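Local coordinates for dimethylsulfoniopropionate lyase (Roseovarius nubinhibens, PDB 4B29), which probably cleaves dimethylsulfoniopropionate to release dimethyl sulfide, as a zinc-binding member of the cupin-type DMSP lyases, at residues 24-38 with 82-96. Numbering follows the deposited sequence.
Sequences GRAALTHLLEAARDW and SQPLRDALVAAAPHV. With PO4 (phosphate ion), chain D; PO4 (phosphate ion), chain C.
Leu85, in the first turn of helix 83-92, interlocks with Leu31, midway along 24-38; the two helix segments run nearly antiparallel, their axes approaching to 8.9 Å at a signed crossing angle of -157°. Packing is knobs-into-holes in both directions: Leu85 sits among Leu31, Ala34, Ala35 and Trp38, and Leu31 among Leu85, Ala88, Leu89 and Ala92. Leu85 CD1 meets Leu31 CD1 at 3.7 Å, whereas Leu85 CD2 lies over one face of the Trp38 indole, 3.5 Å from the centroid of its five-membered ring and 12° off the ring normal, a CH-pi contact. With CG anti to the backbone N (chi1 179°), the indole of Trp38 is carried toward helix 83-92, and its second torsion turns a face to Leu85; its six-membered ring runs on to Ser82, where CZ3 is 3.5 Å from Ser82 CB. Polar ends here are tied outside the pair, Trp38 NE1 to Ser157 OG and Ser82 OG to the carbonyl of Val159. Leu31 likewise splits its methyls, CD1 against Leu89 CD2 and CD2 against Ala92 CB, and both Leu31 and Leu89 reach strand 115-122, so the helix pair lies against the larger sheet of the cupin fold. Toward the start of helix 24-38, Gly24 CA rests over the face of the His95 imidazole, 3.7 Å from its centroid. One water donates to the carbonyls of Ala27 and Ala88, 2.8 Å from each O; a second joins His30 NE2 to Pro84 O. Two phosphates, probably from the crystallisation liquor, bind at Gly24 and Arg25. Direct contact between the helices is therefore apolar and CH-pi, and the polar links across the pair run through bridging water.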
loop_
_atom_site.group_PDB
_atom_site.type_symbol
_atom_site.label_atom_id
_atom_site.label_comp_id
_atom_site.label_asym_id
_atom_site.label_seq_id
_atom_site.Cartn_x
_atom_site.Cartn_y
_atom_site.Cartn_z
ATOM N N GLY A 24 13.115 9.773 -12.234
ATOM C CA GLY A 24 12.554 8.711 -11.346
ATOM C C GLY A 24 13.243 8.750 -10.003
ATOM O O GLY A 24 12.593 8.714 -8.944
ATOM N N ARG A 25 14.575 8.870 -10.019
ATOM C CA ARG A 25 15.305 8.886 -8.745
ATOM C C ARG A 25 14.859 10.031 -7.827
ATOM O O ARG A 25 14.667 9.863 -6.609
ATOM C CB ARG A 25 16.841 8.888 -9.011
ATOM C CG ARG A 25 17.674 8.791 -7.758
ATOM C CD ARG A 25 19.203 9.080 -8.049
ATOM N NE ARG A 25 19.786 8.098 -8.985
ATOM C CZ ARG A 25 20.824 7.297 -8.655
ATOM N NH1 ARG A 25 21.307 7.306 -7.404
ATOM N NH2 ARG A 25 21.342 6.479 -9.575
ATOM N N ALA A 26 14.651 11.213 -8.400
ATOM C CA ALA A 26 14.287 12.336 -7.574
ATOM C C ALA A 26 12.849 12.165 -7.003
ATOM O O ALA A 26 12.610 12.494 -5.850
ATOM C CB ALA A 26 14.363 13.663 -8.422
ATOM N N ALA A 27 11.952 11.686 -7.843
ATOM C CA ALA A 27 10.506 11.539 -7.474
ATOM C C ALA A 27 10.435 10.457 -6.371
ATOM O O ALA A 27 9.705 10.628 -5.396
ATOM C CB ALA A 27 9.682 11.127 -8.652
ATOM N N LEU A 28 11.196 9.366 -6.533
ATOM C CA LEU A 28 11.135 8.277 -5.518
ATOM C C LEU A 28 11.820 8.676 -4.242
ATOM O O LEU A 28 11.408 8.261 -3.155
ATOM C CB LEU A 28 11.713 6.963 -6.051
ATOM C CG LEU A 28 10.914 6.422 -7.272
ATOM C CD1 LEU A 28 11.322 5.046 -7.611
ATOM C CD2 LEU A 28 9.425 6.521 -7.173
ATOM N N THR A 29 12.888 9.484 -4.337
ATOM C CA THR A 29 13.557 9.965 -3.132
ATOM C C THR A 29 12.643 10.922 -2.352
ATOM O O THR A 29 12.572 10.866 -1.135
ATOM C CB THR A 29 14.933 10.592 -3.485
ATOM O OG1 THR A 29 15.709 9.551 -4.095
ATOM C CG2 THR A 29 15.635 11.093 -2.212
ATOM N N HIS A 30 11.904 11.770 -3.091
ATOM C CA HIS A 30 10.984 12.681 -2.450
ATOM C C HIS A 30 9.851 11.852 -1.783
ATOM O O HIS A 30 9.444 12.165 -0.642
ATOM C CB HIS A 30 10.427 13.672 -3.478
ATOM C CG HIS A 30 9.318 14.517 -2.932
ATOM N ND1 HIS A 30 9.545 15.574 -2.069
ATOM C CD2 HIS A 30 7.973 14.450 -3.112
ATOM C CE1 HIS A 30 8.381 16.131 -1.751
ATOM N NE2 HIS A 30 7.415 15.464 -2.361
ATOM N N LEU A 31 9.419 10.808 -2.478
ATOM C CA LEU A 31 8.362 9.916 -1.944
ATOM C C LEU A 31 8.896 9.243 -0.677
ATOM O O LEU A 31 8.158 9.137 0.327
ATOM C CB LEU A 31 7.951 8.878 -2.958
ATOM C CG LEU A 31 7.089 7.707 -2.435
ATOM C CD1 LEU A 31 5.794 8.236 -1.727
ATOM C CD2 LEU A 31 6.700 6.742 -3.511
ATOM N N LEU A 32 10.147 8.757 -0.693
ATOM C CA LEU A 32 10.651 8.117 0.524
ATOM C C LEU A 32 10.682 9.058 1.708
ATOM O O LEU A 32 10.385 8.666 2.837
ATOM C CB LEU A 32 12.052 7.497 0.254
ATOM C CG LEU A 32 12.561 6.603 1.393
ATOM C CD1 LEU A 32 11.747 5.307 1.482
ATOM C CD2 LEU A 32 14.096 6.288 1.134
ATOM N N GLU A 33 11.052 10.333 1.471
ATOM C CA GLU A 33 11.065 11.316 2.537
ATOM C C GLU A 33 9.643 11.504 3.107
ATOM O O GLU A 33 9.481 11.611 4.308
ATOM C CB GLU A 33 11.616 12.657 2.012
ATOM C CG GLU A 33 13.101 12.605 1.647
ATOM C CD GLU A 33 13.561 13.784 0.753
ATOM O OE1 GLU A 33 12.742 14.656 0.409
ATOM O OE2 GLU A 33 14.753 13.816 0.370
ATOM N N ALA A 34 8.666 11.572 2.224
ATOM C CA ALA A 34 7.279 11.772 2.633
ATOM C C ALA A 34 6.802 10.555 3.416
ATOM O O ALA A 34 6.114 10.726 4.436
ATOM C CB ALA A 34 6.384 12.014 1.431
ATOM N N ALA A 35 7.249 9.368 3.004
ATOM C CA ALA A 35 6.868 8.132 3.737
ATOM C C ALA A 35 7.509 8.096 5.114
ATOM O O ALA A 35 6.891 7.690 6.094
ATOM C CB ALA A 35 7.237 6.891 2.917
ATOM N N ARG A 36 8.765 8.542 5.228
ATOM C CA ARG A 36 9.442 8.573 6.493
ATOM C C ARG A 36 8.746 9.553 7.448
ATOM O O ARG A 36 8.555 9.270 8.653
ATOM C CB ARG A 36 10.908 8.990 6.293
ATOM C CG ARG A 36 11.699 8.941 7.611
ATOM C CD ARG A 36 13.209 9.249 7.417
ATOM N NE ARG A 36 13.869 9.077 8.718
ATOM C CZ ARG A 36 15.160 8.774 8.905
ATOM N NH1 ARG A 36 15.983 8.599 7.863
ATOM N NH2 ARG A 36 15.626 8.612 10.146
ATOM N N ASP A 37 8.362 10.707 6.908
ATOM C CA ASP A 37 7.694 11.723 7.731
ATOM C C ASP A 37 6.339 11.156 8.229
ATOM O O ASP A 37 5.958 11.404 9.390
ATOM C CB ASP A 37 7.381 12.970 6.886
ATOM C CG ASP A 37 8.632 13.832 6.581
ATOM O OD1 ASP A 37 9.679 13.668 7.243
ATOM O OD2 ASP A 37 8.492 14.698 5.681
ATOM N N TRP A 38 5.660 10.451 7.333
ATOM C CA TRP A 38 4.341 9.809 7.649
ATOM C C TRP A 38 4.552 8.794 8.778
ATOM O O TRP A 38 3.838 8.801 9.790
ATOM C CB TRP A 38 3.843 9.163 6.393
ATOM C CG TRP A 38 2.532 8.417 6.450
ATOM C CD1 TRP A 38 2.367 7.049 6.368
ATOM C CD2 TRP A 38 1.216 8.985 6.445
ATOM N NE1 TRP A 38 1.003 6.739 6.297
ATOM C CE2 TRP A 38 0.295 7.917 6.347
ATOM C CE3 TRP A 38 0.732 10.311 6.477
ATOM C CZ2 TRP A 38 -1.088 8.119 6.308
ATOM C CZ3 TRP A 38 -0.660 10.512 6.437
ATOM C CH2 TRP A 38 -1.534 9.409 6.370
ATOM N N SER A 82 -2.130 14.306 5.213
ATOM C CA SER A 82 -1.788 13.214 4.269
ATOM C C SER A 82 -1.570 13.720 2.841
ATOM O O SER A 82 -1.133 12.967 1.966
ATOM C CB SER A 82 -2.889 12.148 4.303
ATOM O OG SER A 82 -3.991 12.450 3.447
ATOM N N GLN A 83 -1.904 14.993 2.600
ATOM C CA GLN A 83 -1.759 15.531 1.233
ATOM C C GLN A 83 -0.318 15.451 0.669
ATOM O O GLN A 83 -0.163 15.078 -0.485
ATOM C CB GLN A 83 -2.337 16.972 1.159
ATOM C CG GLN A 83 -1.933 17.752 -0.123
ATOM C CD GLN A 83 -0.577 18.549 0.069
ATOM O OE1 GLN A 83 -0.363 19.192 1.110
ATOM N NE2 GLN A 83 0.329 18.486 -0.934
ATOM N N PRO A 84 0.699 15.767 1.467
ATOM C CA PRO A 84 2.080 15.687 0.900
ATOM C C PRO A 84 2.402 14.271 0.414
ATOM O O PRO A 84 2.943 14.097 -0.701
ATOM C CB PRO A 84 2.979 16.140 2.065
ATOM C CG PRO A 84 2.068 17.151 2.803
ATOM C CD PRO A 84 0.701 16.447 2.765
ATOM N N LEU A 85 2.024 13.268 1.219
ATOM C CA LEU A 85 2.281 11.856 0.823
ATOM C C LEU A 85 1.446 11.459 -0.360
ATOM O O LEU A 85 1.927 10.824 -1.276
ATOM C CB LEU A 85 2.022 10.925 2.016
ATOM C CG LEU A 85 2.284 9.443 1.709
ATOM C CD1 LEU A 85 3.671 9.106 1.134
ATOM C CD2 LEU A 85 2.034 8.638 3.023
ATOM N N ARG A 86 0.149 11.842 -0.378
ATOM C CA ARG A 86 -0.667 11.493 -1.519
ATOM C C ARG A 86 -0.044 12.085 -2.810
ATOM O O ARG A 86 0.025 11.419 -3.837
ATOM C CB ARG A 86 -2.107 12.070 -1.393
ATOM C CG ARG A 86 -2.970 11.647 -2.563
ATOM C CD ARG A 86 -4.264 12.530 -2.608
ATOM N NE ARG A 86 -3.907 13.917 -2.872
ATOM C CZ ARG A 86 -4.814 14.902 -2.949
ATOM N NH1 ARG A 86 -6.091 14.620 -2.743
ATOM N NH2 ARG A 86 -4.451 16.164 -3.202
ATOM N N ASP A 87 0.307 13.369 -2.748
ATOM C CA ASP A 87 0.831 14.039 -3.973
ATOM C C ASP A 87 2.172 13.443 -4.379
ATOM O O ASP A 87 2.460 13.302 -5.598
ATOM C CB ASP A 87 0.922 15.556 -3.752
ATOM C CG ASP A 87 -0.468 16.207 -3.611
ATOM O OD1 ASP A 87 -1.512 15.505 -3.785
ATOM O OD2 ASP A 87 -0.485 17.436 -3.334
ATOM N N ALA A 88 2.974 13.057 -3.383
ATOM C CA ALA A 88 4.256 12.382 -3.701
ATOM C C ALA A 88 4.027 11.042 -4.388
ATOM O O ALA A 88 4.795 10.650 -5.277
ATOM C CB ALA A 88 5.097 12.222 -2.448
ATOM N N LEU A 89 2.964 10.314 -3.989
ATOM C CA LEU A 89 2.658 9.044 -4.579
ATOM C C LEU A 89 2.182 9.234 -6.010
ATOM O O LEU A 89 2.549 8.473 -6.892
ATOM C CB LEU A 89 1.589 8.299 -3.747
ATOM C CG LEU A 89 2.226 7.718 -2.471
ATOM C CD1 LEU A 89 1.112 7.340 -1.420
ATOM C CD2 LEU A 89 3.007 6.426 -2.849
ATOM N N VAL A 90 1.326 10.242 -6.222
ATOM C CA VAL A 90 0.843 10.507 -7.589
ATOM C C VAL A 90 2.065 10.874 -8.497
ATOM O O VAL A 90 2.161 10.350 -9.610
ATOM C CB VAL A 90 -0.244 11.601 -7.592
ATOM C CG1 VAL A 90 -0.559 12.027 -9.039
ATOM C CG2 VAL A 90 -1.537 11.045 -6.938
ATOM N N ALA A 91 2.977 11.687 -7.988
ATOM C CA ALA A 91 4.164 12.112 -8.773
ATOM C C ALA A 91 5.107 10.934 -9.042
ATOM O O ALA A 91 5.780 10.897 -10.091
ATOM C CB ALA A 91 4.910 13.243 -8.076
ATOM N N ALA A 92 5.149 9.966 -8.115
ATOM C CA ALA A 92 5.951 8.745 -8.292
ATOM C C ALA A 92 5.363 7.728 -9.225
ATOM O O ALA A 92 6.046 6.821 -9.671
ATOM C CB ALA A 92 6.193 8.061 -6.892
ATOM N N ALA A 93 4.056 7.813 -9.490
ATOM C CA ALA A 93 3.380 6.735 -10.191
ATOM C C ALA A 93 4.011 6.310 -11.526
ATOM O O ALA A 93 4.029 5.134 -11.821
ATOM C CB ALA A 93 1.860 7.023 -10.343
ATOM N N PRO A 94 4.500 7.272 -12.342
ATOM C CA PRO A 94 5.108 6.854 -13.630
ATOM C C PRO A 94 6.507 6.273 -13.507
ATOM O O PRO A 94 7.118 5.918 -14.521
ATOM C CB PRO A 94 5.224 8.183 -14.428
ATOM C CG PRO A 94 4.363 9.170 -13.718
ATOM C CD PRO A 94 4.331 8.734 -12.246
ATOM N N HIS A 95 6.991 6.148 -12.274
ATOM C CA HIS A 95 8.401 5.775 -12.019
ATOM C C HIS A 95 8.525 4.510 -11.208
ATOM O O HIS A 95 9.646 4.016 -11.034
ATOM C CB HIS A 95 9.089 6.887 -11.259
ATOM C CG HIS A 95 9.107 8.179 -12.007
ATOM N ND1 HIS A 95 9.783 8.322 -13.208
ATOM C CD2 HIS A 95 8.520 9.368 -11.752
ATOM C CE1 HIS A 95 9.607 9.557 -13.657
ATOM N NE2 HIS A 95 8.857 10.218 -12.787
ATOM N N VAL A 96 7.412 3.985 -10.705
ATOM C CA VAL A 96 7.504 2.789 -9.854
ATOM C C VAL A 96 7.253 1.520 -10.604
ATOM O O VAL A 96 6.683 1.512 -11.716
ATOM C CB VAL A 96 6.553 2.865 -8.618
ATOM C CG1 VAL A 96 6.890 4.072 -7.734
ATOM C CG2 VAL A 96 5.091 2.896 -9.064
HETATM P P PO4 D . 15.391 7.992 -13.857
HETATM O O1 PO4 D . 14.360 9.012 -14.279
HETATM O O2 PO4 D . 16.499 8.058 -14.915
HETATM O O3 PO4 D . 15.949 8.227 -12.445
HETATM O O4 PO4 D . 14.832 6.579 -13.896
HETATM P P PO4 C . 19.193 6.820 -12.720
HETATM O O1 PO4 C . 18.937 7.471 -14.081
HETATM O O2 PO4 C . 20.615 6.879 -12.311
HETATM O O3 PO4 C . 18.466 7.617 -11.651
HETATM O O4 PO4 C . 18.797 5.380 -12.882
HETATM O O HOH W 1 7.284 12.024 -5.474
HETATM O O HOH W 2 4.552 15.945 -1.889
#